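Local coordinates for protein peptidoglycan-binding domain 1 (Burkholderia, PDB 5NM7) that is a modular phage endolysin that probably binds peptidoglycan through one domain and cleaves it with a lysozyme-like muramidase domain to lyse the bacterial host, at residues Met43-Gly55 with Thr64-Asp77. Numbering follows the deposited sequence.
Sequences MAFQATHGLVADG and TLSAGRRDPRHLTD. With GLY (glycine), chain C.
Thr64 turns its methyl CG2 to Phe45 CZ (3.6 Å) and more loosely to His49 CB, while OG1, on the branch beside the backbone N, meets the isobutyl end of Leu51 and donates to Arg69 O (2.7 Å), tying the chain beyond the helix back to it. With CG anti to the backbone N (chi1 -169°), Leu65 lays CD1 over one face of the Phe45 ring in a CH-pi contact, 3.6 Å from the centroid. The opposite face carries the His49 imidazole, whose ND1 donates to Phe45 O, a bond that helps fix the rotation of the imidazole; Leu21 of helix 12-23 also touches both Phe45 and Leu65. Arg70 runs past Gly50, with Gly50 CA over one face of its guanidinium and Arg70 CD 3.5 Å from Gly50 O. A water bridges the carbonyls of Gly50 and Leu75, donating to both. Val52 CG2 packs on Leu75 CB (4.0 Å), and Thr76 CG2 touches Gly50 O. Asp77 OD1 accepts a nearly straight bond from Ala53 N (2.8 Å, 168°), on the syn side but tilted out of the carboxylate plane; the same oxygen forms a salt bridge with Arg95. Helices 36-48 and 59-67 thus pack together in the helical core of a PGBD-type peptidoglycan-binding domain, and the chain running on to helix 77-87 is fastened along the 49-53 turn, beside the glycine pocket in which Asp54 OD2 accepts from the ligand nitrogen.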
loop_
_atom_site.group_PDB
_atom_site.type_symbol
_atom_site.label_atom_id
_atom_site.label_comp_id
_atom_site.label_asym_id
_atom_site.label_seq_id
_atom_site.Cartn_x
_atom_site.Cartn_y
_atom_site.Cartn_z
ATOM N N MET A 43 -1.477 1.264 18.814
ATOM C CA MET A 43 -2.643 0.632 18.196
ATOM C C MET A 43 -3.963 1.207 18.687
ATOM O O MET A 43 -4.826 1.571 17.886
ATOM C CB MET A 43 -2.614 -0.892 18.384
ATOM C CG MET A 43 -1.646 -1.596 17.466
ATOM S SD MET A 43 -2.158 -3.308 17.177
ATOM C CE MET A 43 -1.912 -3.936 18.837
ATOM N N ALA A 44 -4.101 1.354 20.008
ATOM C CA ALA A 44 -5.293 1.924 20.593
ATOM C C ALA A 44 -5.496 3.364 20.136
ATOM O O ALA A 44 -6.607 3.774 19.806
ATOM C CB ALA A 44 -5.261 1.820 22.122
ATOM N N PHE A 45 -4.422 4.149 20.102
ATOM C CA PHE A 45 -4.506 5.504 19.590
ATOM C C PHE A 45 -4.955 5.529 18.125
ATOM O O PHE A 45 -5.830 6.315 17.731
ATOM C CB PHE A 45 -3.159 6.236 19.718
ATOM C CG PHE A 45 -3.155 7.580 19.076
ATOM C CD1 PHE A 45 -3.686 8.690 19.738
ATOM C CD2 PHE A 45 -2.666 7.758 17.779
ATOM C CE1 PHE A 45 -3.734 9.915 19.102
ATOM C CE2 PHE A 45 -2.699 8.985 17.167
ATOM C CZ PHE A 45 -3.228 10.073 17.834
ATOM N N GLN A 46 -4.364 4.664 17.312
ATOM C CA GLN A 46 -4.685 4.671 15.893
ATOM C C GLN A 46 -6.151 4.313 15.677
ATOM O O GLN A 46 -6.854 4.978 14.922
ATOM C CB GLN A 46 -3.774 3.712 15.154
ATOM C CG GLN A 46 -2.322 4.185 15.030
ATOM C CD GLN A 46 -1.360 3.070 14.673
ATOM O OE1 GLN A 46 -1.563 1.911 15.077
ATOM N NE2 GLN A 46 -0.308 3.396 13.948
ATOM N N ALA A 47 -6.598 3.289 16.391
ATOM C CA ALA A 47 -7.957 2.765 16.221
ATOM C C ALA A 47 -8.979 3.803 16.570
ATOM O O ALA A 47 -9.938 4.002 15.835
ATOM C CB ALA A 47 -8.169 1.506 17.053
ATOM N N THR A 48 -8.747 4.514 17.668
ATOM C CA THR A 48 -9.721 5.478 18.163
ATOM C C THR A 48 -9.710 6.790 17.378
ATOM O O THR A 48 -10.708 7.479 17.391
ATOM C CB THR A 48 -9.557 5.742 19.662
ATOM O OG1 THR A 48 -8.266 6.265 19.928
ATOM C CG2 THR A 48 -9.752 4.464 20.448
ATOM N N HIS A 49 -8.636 7.105 16.654
ATOM C CA HIS A 49 -8.548 8.343 15.855
ATOM C C HIS A 49 -8.678 8.152 14.323
ATOM O O HIS A 49 -8.287 9.030 13.567
ATOM C CB HIS A 49 -7.255 9.075 16.181
ATOM C CG HIS A 49 -7.205 9.573 17.578
ATOM N ND1 HIS A 49 -7.002 8.739 18.657
ATOM C CD2 HIS A 49 -7.367 10.817 18.083
ATOM C CE1 HIS A 49 -7.039 9.451 19.768
ATOM N NE2 HIS A 49 -7.232 10.715 19.445
ATOM N N GLY A 50 -9.203 7.018 13.883
ATOM C CA GLY A 50 -9.424 6.763 12.454
ATOM C C GLY A 50 -8.167 6.545 11.633
ATOM O O GLY A 50 -8.106 6.921 10.461
ATOM N N LEU A 51 -7.129 5.995 12.256
ATOM C CA LEU A 51 -5.930 5.605 11.548
ATOM C C LEU A 51 -5.997 4.091 11.366
ATOM O O LEU A 51 -6.765 3.406 12.018
ATOM C CB LEU A 51 -4.678 5.954 12.350
ATOM C CG LEU A 51 -4.331 7.437 12.529
ATOM C CD1 LEU A 51 -3.461 7.629 13.744
ATOM C CD2 LEU A 51 -3.546 7.935 11.347
ATOM N N VAL A 52 -5.125 3.580 10.535
ATOM C CA VAL A 52 -4.905 2.129 10.504
ATOM C C VAL A 52 -4.138 1.688 11.764
ATOM O O VAL A 52 -3.046 2.190 12.030
ATOM C CB VAL A 52 -4.145 1.745 9.232
ATOM C CG1 VAL A 52 -3.662 0.303 9.297
ATOM C CG2 VAL A 52 -5.061 1.979 8.032
ATOM N N ALA A 53 -4.716 0.735 12.496
ATOM C CA ALA A 53 -4.139 0.268 13.765
ATOM C C ALA A 53 -3.117 -0.807 13.499
ATOM O O ALA A 53 -3.428 -2.011 13.555
ATOM C CB ALA A 53 -5.209 -0.213 14.706
ATOM N N ASP A 54 -1.907 -0.396 13.169
ATOM C CA ASP A 54 -0.795 -1.324 12.909
ATOM C C ASP A 54 0.280 -1.297 13.994
ATOM O O ASP A 54 1.231 -2.073 13.948
ATOM C CB ASP A 54 -0.158 -1.112 11.530
ATOM C CG ASP A 54 0.400 0.291 11.321
ATOM O OD1 ASP A 54 0.551 1.024 12.321
ATOM O OD2 ASP A 54 0.676 0.647 10.134
ATOM N N GLY A 55 0.152 -0.400 14.963
ATOM C CA GLY A 55 1.152 -0.336 16.034
ATOM C C GLY A 55 2.490 0.242 15.622
ATOM O O GLY A 55 3.443 0.168 16.393
ATOM N N THR A 64 -1.272 12.898 13.419
ATOM C CA THR A 64 -2.444 12.939 14.296
ATOM C C THR A 64 -2.042 13.138 15.735
ATOM O O THR A 64 -2.685 13.875 16.498
ATOM C CB THR A 64 -3.305 11.682 14.147
ATOM O OG1 THR A 64 -3.622 11.548 12.752
ATOM C CG2 THR A 64 -4.583 11.814 14.947
ATOM N N LEU A 65 -0.950 12.504 16.093
ATOM C CA LEU A 65 -0.550 12.503 17.465
ATOM C C LEU A 65 0.013 13.870 17.899
ATOM O O LEU A 65 -0.183 14.290 19.062
ATOM C CB LEU A 65 0.458 11.372 17.639
ATOM C CG LEU A 65 0.849 10.987 19.023
ATOM C CD1 LEU A 65 -0.354 10.594 19.857
ATOM C CD2 LEU A 65 1.843 9.855 18.900
ATOM N N SER A 66 0.648 14.579 16.972
ATOM C CA SER A 66 1.267 15.887 17.243
ATOM C C SER A 66 0.367 17.073 16.927
ATOM O O SER A 66 0.563 18.152 17.514
ATOM C CB SER A 66 2.582 16.026 16.476
ATOM O OG SER A 66 2.362 16.321 15.096
ATOM N N ALA A 67 -0.588 16.905 15.995
ATOM C CA ALA A 67 -1.428 18.026 15.518
ATOM C C ALA A 67 -2.929 17.761 15.435
ATOM O O ALA A 67 -3.683 18.646 15.024
ATOM C CB ALA A 67 -0.918 18.524 14.164
ATOM N N GLY A 68 -3.381 16.559 15.777
ATOM C CA GLY A 68 -4.778 16.204 15.695
ATOM C C GLY A 68 -5.416 16.211 14.319
ATOM O O GLY A 68 -6.638 16.235 14.217
ATOM N N ARG A 69 -4.584 16.128 13.283
ATOM C CA ARG A 69 -4.991 16.258 11.905
ATOM C C ARG A 69 -5.113 14.841 11.405
ATOM O O ARG A 69 -4.322 14.020 11.801
ATOM C CB ARG A 69 -3.895 16.970 11.116
ATOM N N ARG A 70 -6.063 14.596 10.520
ATOM C CA ARG A 70 -6.141 13.323 9.815
ATOM C C ARG A 70 -6.495 13.669 8.380
ATOM O O ARG A 70 -7.424 14.412 8.137
ATOM C CB ARG A 70 -7.233 12.424 10.419
ATOM C CG ARG A 70 -7.065 10.934 10.132
ATOM C CD ARG A 70 -8.327 10.273 9.639
ATOM N NE ARG A 70 -9.486 10.467 10.510
ATOM C CZ ARG A 70 -10.738 10.123 10.198
ATOM N NH1 ARG A 70 -11.031 9.556 9.021
ATOM N NH2 ARG A 70 -11.711 10.346 11.075
ATOM N N ASP A 71 -5.757 13.126 7.425
ATOM C CA ASP A 71 -6.054 13.390 6.009
ATOM C C ASP A 71 -7.203 12.449 5.620
ATOM O O ASP A 71 -7.098 11.232 5.850
ATOM C CB ASP A 71 -4.799 13.111 5.220
ATOM C CG ASP A 71 -4.904 13.430 3.751
ATOM O OD1 ASP A 71 -6.003 13.442 3.175
ATOM O OD2 ASP A 71 -3.808 13.613 3.177
ATOM N N PRO A 72 -8.302 12.981 5.054
ATOM C CA PRO A 72 -9.411 12.101 4.689
ATOM C C PRO A 72 -9.070 11.149 3.515
ATOM O O PRO A 72 -9.793 10.186 3.302
ATOM C CB PRO A 72 -10.517 13.085 4.271
ATOM C CG PRO A 72 -9.784 14.293 3.808
ATOM C CD PRO A 72 -8.639 14.403 4.770
ATOM N N ARG A 73 -7.993 11.404 2.788
ATOM C CA ARG A 73 -7.515 10.476 1.713
ATOM C C ARG A 73 -6.882 9.210 2.288
ATOM O O ARG A 73 -6.615 8.248 1.532
ATOM C CB ARG A 73 -6.466 11.152 0.839
ATOM C CG ARG A 73 -7.033 12.253 -0.053
ATOM C CD ARG A 73 -5.926 12.990 -0.793
ATOM N NE ARG A 73 -5.293 13.986 0.071
ATOM C CZ ARG A 73 -3.988 14.289 0.124
ATOM N NH1 ARG A 73 -3.065 13.654 -0.604
ATOM N NH2 ARG A 73 -3.587 15.249 0.961
ATOM N N HIS A 74 -6.533 9.227 3.573
ATOM C CA HIS A 74 -5.804 8.077 4.150
ATOM C C HIS A 74 -6.718 6.947 4.535
ATOM O O HIS A 74 -7.845 7.125 4.976
ATOM C CB HIS A 74 -4.952 8.518 5.342
ATOM C CG HIS A 74 -3.828 9.404 4.932
ATOM N ND1 HIS A 74 -3.064 10.111 5.832
ATOM C CD2 HIS A 74 -3.331 9.693 3.705
ATOM C CE1 HIS A 74 -2.136 10.788 5.174
ATOM N NE2 HIS A 74 -2.270 10.544 3.886
ATOM N N LEU A 75 -6.176 5.738 4.387
ATOM C CA LEU A 75 -6.885 4.543 4.759
ATOM C C LEU A 75 -7.169 4.517 6.247
ATOM O O LEU A 75 -6.358 4.968 7.054
ATOM C CB LEU A 75 -6.028 3.313 4.377
ATOM C CG LEU A 75 -6.740 2.023 4.064
ATOM C CD1 LEU A 75 -7.586 2.182 2.796
ATOM C CD2 LEU A 75 -5.745 0.885 3.918
ATOM N N THR A 76 -8.328 3.979 6.607
ATOM C CA THR A 76 -8.728 3.757 8.012
ATOM C C THR A 76 -8.878 2.266 8.354
ATOM O O THR A 76 -8.988 1.442 7.460
ATOM C CB THR A 76 -10.059 4.463 8.292
ATOM O OG1 THR A 76 -11.130 3.741 7.654
ATOM C CG2 THR A 76 -10.063 5.926 7.780
ATOM N N ASP A 77 -8.953 1.938 9.645
ATOM C CA ASP A 77 -9.286 0.578 10.104
ATOM C C ASP A 77 -10.552 0.055 9.458
ATOM O O ASP A 77 -10.619 -1.116 9.055
ATOM C CB ASP A 77 -9.530 0.512 11.620
ATOM C CG ASP A 77 -8.300 0.229 12.394
ATOM O OD1 ASP A 77 -7.254 -0.140 11.794
ATOM O OD2 ASP A 77 -8.383 0.379 13.643
HETATM N N GLY C . 1.159 3.317 10.610
HETATM C CA GLY C . 1.882 4.089 9.554
HETATM C C GLY C . 1.910 5.591 9.798
HETATM O O GLY C . 2.212 6.338 8.861
HETATM O OXT GLY C . 1.683 6.050 10.937
HETATM O O HOH W 1 -6.498 7.371 8.390
#